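Local coordinates for protein of unknown function DUF574 (Streptomyces avermitilis, PDB 3GIW) that binds S-adenosyl-L-homocysteine and is probably an S-adenosylmethionine-dependent methyltransferase with a Rossmann-like fold, at residues Pro191-Phe205 and Asp264-Pro277. Sequence-based numbering, arbitrary orientation.
Sequences PSGSYLAMSIGTAEF and DEDIAMYGAVARKP
With CG of Y270 turned beside its own backbone N, opposite the carbonyl carbon (chi1 -71°), the phenol reaches across to the loop after strand 195-201, where T202, E204 and F205 receive it. Methyl CG2 of T202 lies over one ring face, a CH-pi contact 4.2 Å from the Y270 ring centroid. The F205 ring approaches obliquely, its CE2 3.8 Å from Y270 CZ. In the E204 conformer modelled here, the hydroxyl OH of Y270 donates to E204 OE2 at 2.6 Å, meeting the carboxylate from above its plane; the same oxygen also accepts from the backbone N of H229. A phenylalanine in place of Y270 would probably cost the contact this bond, leaving the carboxylate to H229 N.

Strands 195-201 and 269-275 run antiparallel, joined by paired backbone bonds from L196-A274 to I200-Y270. Beyond them, the type II turn 191-194 is tied to the C-terminal tail by G193 N to K276 O (2.8 Å). Y195 and R275 face each other as a non-hydrogen-bonded pair, which sets R275 CB over one face of the Y195 ring. From there the extended arginine, CG anti to its backbone N (chi1 -176°), runs to the turn; in the conformer modelled, G193 CA lies over one guanidinium face, 3.6 Å from R275 NH2. Strand 269-275 is inserted antiparallel between 195-201 and edge strand 240-248, giving the 3-2-1-4-5-7-6 order of class I methyltransferases. S199 OG hydrogen-bonds N62 OD1, of a residue that binds S-adenosyl-L-homocysteine, whereas the Y270 cluster combines apolar packing with a carboxylate oxygen that, in this conformer, is likely to help hold the ring.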
ATOM      1  N   PRO A 191      -1.987 -19.477  -4.589  1.00 13.91           N
ATOM      2  CA  PRO A 191      -3.069 -20.417  -4.932  1.00 13.30           C
ATOM      3  C   PRO A 191      -4.473 -19.824  -5.022  1.00 13.81           C
ATOM      4  O   PRO A 191      -4.744 -18.717  -4.541  1.00 12.61           O
ATOM      5  CB  PRO A 191      -3.020 -21.443  -3.794  1.00 14.56           C
ATOM      6  CG  PRO A 191      -2.356 -20.739  -2.695  1.00 15.72           C
ATOM      7  CD  PRO A 191      -1.464 -19.693  -3.231  1.00 13.67           C
ATOM      8  N   SER A 192      -5.383 -20.598  -5.603  1.00 15.15           N
ATOM      9  CA  SER A 192      -6.792 -20.308  -5.523  1.00 15.33           C
ATOM     10  C   SER A 192      -7.185 -19.999  -4.084  1.00 14.21           C
ATOM     11  O   SER A 192      -6.740 -20.668  -3.143  1.00 15.00           O
ATOM     12  CB  SER A 192      -7.578 -21.508  -6.048  1.00 18.02           C
ATOM     13  OG  SER A 192      -7.336 -21.620  -7.443  1.00 21.03           O
ATOM     14  N   GLY A 193      -7.992 -18.946  -3.914  1.00 12.51           N
ATOM     15  CA  GLY A 193      -8.428 -18.487  -2.588  1.00 12.52           C
ATOM     16  C   GLY A 193      -7.551 -17.373  -2.032  1.00 11.92           C
ATOM     17  O   GLY A 193      -7.853 -16.797  -0.986  1.00 13.34           O
ATOM     18  N   SER A 194      -6.469 -17.075  -2.744  1.00 11.12           N
ATOM     19  CA  SER A 194      -5.639 -15.912  -2.435  1.00 12.06           C
ATOM     20  C   SER A 194      -6.410 -14.632  -2.795  1.00 11.94           C
ATOM     21  O   SER A 194      -7.482 -14.684  -3.449  1.00 12.02           O
ATOM     22  CB  SER A 194      -4.311 -15.984  -3.196  1.00 12.18           C
ATOM     23  OG  SER A 194      -3.526 -17.075  -2.722  1.00 11.21           O
ATOM     24  N   TYR A 195      -5.887 -13.493  -2.330  1.00 11.65           N
ATOM     25  CA  TYR A 195      -6.502 -12.179  -2.575  1.00 11.27           C
ATOM     26  C   TYR A 195      -5.481 -11.160  -3.071  1.00 12.04           C
ATOM     27  O   TYR A 195      -4.269 -11.264  -2.815  1.00 12.79           O
ATOM     28  CB  TYR A 195      -7.177 -11.637  -1.302  1.00 12.24           C
ATOM     29  CG  TYR A 195      -8.500 -12.307  -0.945  1.00 13.27           C
ATOM     30  CD1 TYR A 195      -8.539 -13.573  -0.343  1.00 13.49           C
ATOM     31  CD2 TYR A 195      -9.707 -11.655  -1.173  1.00 12.62           C
ATOM     32  CE1 TYR A 195      -9.733 -14.160   0.011  1.00 13.46           C
ATOM     33  CE2 TYR A 195     -10.912 -12.248  -0.835  1.00 12.78           C
ATOM     34  CZ  TYR A 195     -10.916 -13.511  -0.257  1.00 12.15           C
ATOM     35  OH  TYR A 195     -12.106 -14.142   0.110  1.00 15.37           O
ATOM     36  N   LEU A 196      -5.988 -10.159  -3.784  1.00 11.47           N
ATOM     37  CA  LEU A 196      -5.258  -8.943  -4.164  1.00 11.28           C
ATOM     38  C   LEU A 196      -6.006  -7.780  -3.528  1.00 11.78           C
ATOM     39  O   LEU A 196      -7.209  -7.652  -3.710  1.00 12.22           O
ATOM     40  CB  LEU A 196      -5.228  -8.803  -5.681  1.00 12.57           C
ATOM     41  CG  LEU A 196      -4.588  -7.499  -6.200  1.00 12.29           C
ATOM     42  CD1 LEU A 196      -3.108  -7.347  -5.822  1.00 12.58           C
ATOM     43  CD2 LEU A 196      -4.746  -7.405  -7.741  1.00 14.45           C
ATOM     44  N   ALA A 197      -5.280  -6.934  -2.807  1.00 11.33           N
ATOM     45  CA  ALA A 197      -5.820  -5.697  -2.196  1.00 11.70           C
ATOM     46  C   ALA A 197      -4.920  -4.551  -2.662  1.00 11.06           C
ATOM     47  O   ALA A 197      -3.694  -4.618  -2.487  1.00 12.10           O
ATOM     48  CB  ALA A 197      -5.835  -5.756  -0.671  1.00 11.96           C
HETATM   49  N   MSE A 198      -5.528  -3.499  -3.189  1.00 10.70           N
HETATM   50  CA  MSE A 198      -4.785  -2.355  -3.675  1.00 11.50           C
HETATM   51  C   MSE A 198      -5.456  -1.034  -3.344  1.00 11.95           C
HETATM   52  O   MSE A 198      -6.660  -0.905  -3.300  1.00 11.97           O
HETATM   53  CB  MSE A 198      -4.629  -2.396  -5.204  1.00 12.86           C
HETATM   54  CG  MSE A 198      -4.005  -3.695  -5.757  1.00 11.71           C
HETATM   55 SE   MSE A 198      -3.700  -3.552  -7.683  0.75 12.28          SE
HETATM   56  CE  MSE A 198      -2.320  -2.204  -7.641  1.00 14.94           C
ATOM     57  N   SER A 199      -4.634   0.002  -3.201  1.00 11.55           N
ATOM     58  CA  SER A 199      -5.112   1.393  -3.327  1.00 12.34           C
ATOM     59  C   SER A 199      -4.374   2.018  -4.512  1.00 11.58           C
ATOM     60  O   SER A 199      -3.126   1.869  -4.646  1.00 13.24           O
ATOM     61  CB  SER A 199      -4.985   2.196  -2.050  1.00 12.43           C
ATOM     62  OG  SER A 199      -3.654   2.369  -1.662  1.00 13.69           O
ATOM     63  N   ILE A 200      -5.112   2.725  -5.364  1.00 11.97           N
ATOM     64  CA  ILE A 200      -4.655   3.223  -6.649  1.00 11.96           C
ATOM     65  C   ILE A 200      -4.961   4.728  -6.788  1.00 12.35           C
ATOM     66  O   ILE A 200      -6.123   5.149  -6.696  1.00 12.35           O
ATOM     67  CB  ILE A 200      -5.368   2.439  -7.788  1.00 11.72           C
ATOM     68  CG1 ILE A 200      -5.022   0.934  -7.714  1.00 12.80           C
ATOM     69  CG2 ILE A 200      -4.999   2.951  -9.193  1.00 14.09           C
ATOM     70  CD1 ILE A 200      -5.874   0.012  -8.587  1.00 13.65           C
ATOM     71  N   GLY A 201      -3.911   5.521  -7.011  1.00 12.15           N
ATOM     72  CA  GLY A 201      -4.061   6.981  -7.078  1.00 11.53           C
ATOM     73  C   GLY A 201      -4.840   7.406  -8.331  1.00 12.43           C
ATOM     74  O   GLY A 201      -4.691   6.802  -9.428  1.00 11.84           O
ATOM     75  N   THR A 202      -5.706   8.404  -8.176  1.00 11.91           N
ATOM     76  CA  THR A 202      -6.540   8.938  -9.257  1.00 12.06           C
ATOM     77  C   THR A 202      -6.638  10.473  -9.154  1.00 12.74           C
ATOM     78  O   THR A 202      -6.616  11.007  -8.055  1.00 11.91           O
ATOM     79  CB  THR A 202      -7.956   8.339  -9.243  1.00 14.34           C
ATOM     80  OG1 THR A 202      -8.745   8.932 -10.288  1.00 14.29           O
ATOM     81  CG2 THR A 202      -8.647   8.550  -7.890  1.00 14.11           C
ATOM     82  N   ALA A 203      -6.709  11.150 -10.297  1.00 12.37           N
ATOM     83  CA  ALA A 203      -7.012  12.592 -10.363  1.00 13.60           C
ATOM     84  C   ALA A 203      -8.461  12.931 -10.668  1.00 13.73           C
ATOM     85  O   ALA A 203      -8.798  14.113 -10.800  1.00 14.03           O
ATOM     86  CB  ALA A 203      -6.116  13.295 -11.381  1.00 14.23           C
ATOM     87  N   GLU A 204      -9.323  11.932 -10.796  0.50 12.53           N
ATOM     88  CA  GLU A 204     -10.662  12.192 -11.320  0.50 13.14           C
ATOM     89  C   GLU A 204     -11.492  13.137 -10.452  0.50 12.19           C
ATOM     90  O   GLU A 204     -12.309  13.891 -10.980  0.50 12.50           O
ATOM     91  CB  GLU A 204     -11.415  10.882 -11.551  0.50 14.73           C
ATOM     92  CG  GLU A 204     -10.762   9.947 -12.572  0.50 15.73           C
ATOM     93  CD  GLU A 204     -11.731   8.915 -13.094  0.50 16.40           C
ATOM     94  OE1 GLU A 204     -12.490   9.191 -14.062  0.50 15.74           O
ATOM     95  OE2 GLU A 204     -11.724   7.811 -12.526  0.50 18.57           O
ATOM     96  N   PHE A 205     -11.296  13.088  -9.134  1.00 12.39           N
ATOM     97  CA  PHE A 205     -12.153  13.815  -8.174  1.00 11.65           C
ATOM     98  C   PHE A 205     -11.672  15.222  -7.840  1.00 12.96           C
ATOM     99  O   PHE A 205     -12.433  16.003  -7.303  1.00 13.52           O
ATOM    100  CB  PHE A 205     -12.310  12.962  -6.910  1.00 13.11           C
ATOM    101  CG  PHE A 205     -12.932  11.625  -7.195  1.00 13.77           C
ATOM    102  CD1 PHE A 205     -14.299  11.506  -7.336  1.00 14.43           C
ATOM    103  CD2 PHE A 205     -12.156  10.493  -7.404  1.00 15.68           C
ATOM    104  CE1 PHE A 205     -14.870  10.259  -7.623  1.00 15.71           C
ATOM    105  CE2 PHE A 205     -12.729   9.290  -7.706  1.00 15.57           C
ATOM    106  CZ  PHE A 205     -14.083   9.168  -7.790  1.00 15.75           C
ATOM    107  N   ASP A 264     -15.795  14.143  -1.577  1.00 13.92           N
ATOM    108  CA  ASP A 264     -15.180  13.267  -2.574  1.00 12.55           C
ATOM    109  C   ASP A 264     -13.883  13.858  -3.114  1.00 11.81           C
ATOM    110  O   ASP A 264     -12.950  13.115  -3.373  1.00 11.57           O
ATOM    111  CB  ASP A 264     -16.143  12.909  -3.707  1.00 14.96           C
ATOM    112  CG  ASP A 264     -17.327  12.052  -3.262  1.00 17.12           C
ATOM    113  OD1 ASP A 264     -17.435  11.636  -2.090  1.00 18.91           O
ATOM    114  OD2 ASP A 264     -18.113  11.801  -4.190  1.00 20.65           O
ATOM    115  N   GLU A 265     -13.811  15.187  -3.259  1.00 11.96           N
ATOM    116  CA  GLU A 265     -12.640  15.821  -3.810  1.00 11.98           C
ATOM    117  C   GLU A 265     -11.426  15.718  -2.882  1.00 10.96           C
ATOM    118  O   GLU A 265     -10.313  15.944  -3.317  1.00 11.47           O
ATOM    119  CB  GLU A 265     -12.870  17.289  -4.135  1.00 11.38           C
ATOM    120  CG  GLU A 265     -13.239  18.196  -2.957  1.00 12.08           C
ATOM    121  CD  GLU A 265     -13.116  19.644  -3.363  1.00 13.75           C
ATOM    122  OE1 GLU A 265     -11.937  20.131  -3.399  1.00 15.08           O
ATOM    123  OE2 GLU A 265     -14.153  20.278  -3.706  1.00 16.22           O
ATOM    124  N   ASP A 266     -11.660  15.369  -1.608  1.00 10.90           N
ATOM    125  CA  ASP A 266     -10.577  15.260  -0.606  1.00 11.19           C
ATOM    126  C   ASP A 266      -9.860  13.902  -0.607  1.00 11.12           C
ATOM    127  O   ASP A 266      -8.962  13.695   0.202  1.00 11.50           O
ATOM    128  CB  ASP A 266     -11.112  15.560   0.816  1.00 11.66           C
ATOM    129  CG  ASP A 266     -11.712  16.935   0.943  1.00 13.38           C
ATOM    130  OD1 ASP A 266     -11.271  17.860   0.246  1.00 12.36           O
ATOM    131  OD2 ASP A 266     -12.672  17.072   1.764  1.00 15.62           O
ATOM    132  N   ILE A 267     -10.263  12.986  -1.485  1.00 10.95           N
ATOM    133  CA  ILE A 267      -9.776  11.598  -1.493  1.00 10.89           C
ATOM    134  C   ILE A 267      -9.347  11.280  -2.937  1.00 10.60           C
ATOM    135  O   ILE A 267     -10.173  11.357  -3.850  1.00 11.72           O
ATOM    136  CB  ILE A 267     -10.897  10.610  -0.989  1.00 12.10           C
ATOM    137  CG1 ILE A 267     -11.306  10.924   0.448  1.00 11.08           C
ATOM    138  CG2 ILE A 267     -10.452   9.129  -1.166  1.00 11.44           C
ATOM    139  CD1 ILE A 267     -10.193  10.728   1.481  1.00 12.59           C
ATOM    140  N   ALA A 268      -8.100  10.885  -3.130  1.00 11.40           N
ATOM    141  CA  ALA A 268      -7.561  10.617  -4.471  1.00 10.61           C
ATOM    142  C   ALA A 268      -7.046   9.178  -4.583  1.00 11.25           C
ATOM    143  O   ALA A 268      -6.096   8.924  -5.347  1.00 12.76           O
ATOM    144  CB  ALA A 268      -6.447  11.650  -4.861  1.00 11.25           C
HETATM  145  N   MSE A 269      -7.622   8.243  -3.814  1.00 12.00           N
HETATM  146  CA  MSE A 269      -7.312   6.817  -3.912  1.00 11.78           C
HETATM  147  C   MSE A 269      -8.567   6.035  -4.144  1.00 11.07           C
HETATM  148  O   MSE A 269      -9.530   6.196  -3.400  1.00 12.07           O
HETATM  149  CB  MSE A 269      -6.749   6.199  -2.624  1.00 15.99           C
HETATM  150  CG  MSE A 269      -5.431   6.528  -2.225  1.00 17.07           C
HETATM  151 SE   MSE A 269      -4.002   6.015  -3.406  0.75 16.41          SE
HETATM  152  CE  MSE A 269      -2.715   6.464  -2.079  1.00 20.76           C
ATOM    153  N   TYR A 270      -8.537   5.154  -5.130  1.00 11.05           N
ATOM    154  CA  TYR A 270      -9.452   4.018  -5.202  1.00 11.22           C
ATOM    155  C   TYR A 270      -8.922   2.893  -4.331  1.00 11.88           C
ATOM    156  O   TYR A 270      -7.703   2.700  -4.234  1.00 13.76           O
ATOM    157  CB  TYR A 270      -9.576   3.496  -6.630  1.00 13.39           C
ATOM    158  CG  TYR A 270     -10.324   4.393  -7.573  1.00 13.80           C
ATOM    159  CD1 TYR A 270     -11.659   4.703  -7.378  1.00 15.15           C
ATOM    160  CD2 TYR A 270      -9.703   4.901  -8.709  1.00 14.85           C
ATOM    161  CE1 TYR A 270     -12.350   5.496  -8.264  1.00 15.15           C
ATOM    162  CE2 TYR A 270     -10.401   5.720  -9.610  1.00 14.98           C
ATOM    163  CZ  TYR A 270     -11.718   6.019  -9.369  1.00 14.28           C
ATOM    164  OH  TYR A 270     -12.476   6.818 -10.225  1.00 16.62           O
ATOM    165  N   GLY A 271      -9.814   2.132  -3.730  1.00 11.85           N
ATOM    166  CA  GLY A 271      -9.468   0.895  -3.034  1.00 12.08           C
ATOM    167  C   GLY A 271     -10.319  -0.263  -3.493  1.00 11.57           C
ATOM    168  O   GLY A 271     -11.453  -0.087  -3.917  1.00 11.90           O
ATOM    169  N   ALA A 272      -9.709  -1.457  -3.464  1.00 11.43           N
ATOM    170  CA  ALA A 272     -10.393  -2.667  -3.867  1.00 11.67           C
ATOM    171  C   ALA A 272      -9.698  -3.904  -3.338  1.00 11.52           C
ATOM    172  O   ALA A 272      -8.474  -3.907  -3.125  1.00 11.60           O
ATOM    173  CB  ALA A 272     -10.469  -2.751  -5.424  1.00 14.34           C
ATOM    174  N   VAL A 273     -10.504  -4.950  -3.129  1.00 12.60           N
ATOM    175  CA  VAL A 273     -10.028  -6.256  -2.676  1.00 11.81           C
ATOM    176  C   VAL A 273     -10.742  -7.290  -3.541  1.00 11.94           C
ATOM    177  O   VAL A 273     -11.961  -7.170  -3.786  1.00 13.78           O
ATOM    178  CB  VAL A 273     -10.401  -6.482  -1.207  1.00 12.06           C
ATOM    179  CG1 VAL A 273      -9.978  -7.899  -0.718  1.00 14.17           C
ATOM    180  CG2 VAL A 273      -9.775  -5.395  -0.330  1.00 12.23           C
ATOM    181  N   ALA A 274     -10.010  -8.310  -4.003  1.00 11.89           N
ATOM    182  CA  ALA A 274     -10.584  -9.324  -4.882  1.00 11.14           C
ATOM    183  C   ALA A 274      -9.937 -10.697  -4.642  1.00 11.60           C
ATOM    184  O   ALA A 274      -8.766 -10.787  -4.348  1.00 12.18           O
ATOM    185  CB  ALA A 274     -10.419  -8.956  -6.323  1.00 12.76           C
ATOM    186  N   ARG A 275     -10.747 -11.746  -4.821  1.00 12.16           N
ATOM    187  CA  ARG A 275     -10.332 -13.152  -4.642  0.50 12.37           C
ATOM    188  C   ARG A 275      -9.870 -13.761  -5.957  1.00 12.53           C
ATOM    189  O   ARG A 275     -10.485 -13.536  -7.017  1.00 12.84           O
ATOM    190  CB  ARG A 275     -11.512 -13.976  -4.120  0.50 12.70           C
ATOM    191  CG  ARG A 275     -11.190 -15.440  -3.799  0.50 13.11           C
ATOM    192  CD  ARG A 275     -12.337 -16.098  -3.019  0.50 14.15           C
ATOM    193  NE  ARG A 275     -12.025 -17.472  -2.641  0.50 14.48           N
ATOM    194  CZ  ARG A 275     -12.076 -18.520  -3.459  0.50 15.89           C
ATOM    195  NH1 ARG A 275     -12.416 -18.378  -4.741  0.50 16.29           N
ATOM    196  NH2 ARG A 275     -11.759 -19.722  -2.986  0.50 16.11           N
ATOM    197  N   LYS A 276      -8.799 -14.547  -5.888  1.00 12.70           N
ATOM    198  CA  LYS A 276      -8.317 -15.325  -7.021  1.00 13.92           C
ATOM    199  C   LYS A 276      -9.060 -16.681  -7.071  1.00 14.62           C
ATOM    200  O   LYS A 276      -8.966 -17.455  -6.124  1.00 14.38           O
ATOM    201  CB  LYS A 276      -6.797 -15.552  -6.872  1.00 14.64           C
ATOM    202  CG  LYS A 276      -6.192 -16.414  -7.968  1.00 15.46           C
ATOM    203  CD  LYS A 276      -4.706 -16.548  -7.864  1.00 15.30           C
ATOM    204  CE  LYS A 276      -4.181 -17.566  -8.901  1.00 15.89           C
ATOM    205  NZ  LYS A 276      -2.687 -17.425  -9.041  1.00 15.37           N
ATOM    206  N   PRO A 277      -9.779 -16.952  -8.174  1.00 15.45           N
ATOM    207  CA  PRO A 277     -10.493 -18.247  -8.319  1.00 17.14           C
ATOM    208  C   PRO A 277      -9.565 -19.435  -8.291  1.00 17.92           C
ATOM    209  O   PRO A 277      -8.410 -19.373  -8.716  1.00 19.85           O
ATOM    210  CB  PRO A 277     -11.159 -18.134  -9.697  1.00 17.74           C
ATOM    211  CG  PRO A 277     -11.183 -16.717 -10.030  1.00 18.62           C
ATOM    212  CD  PRO A 277     -10.054 -16.036  -9.297  1.00 16.32           C
ATOM    213  OXT PRO A 277      -9.986 -20.513  -7.842  1.00 19.90           O
TER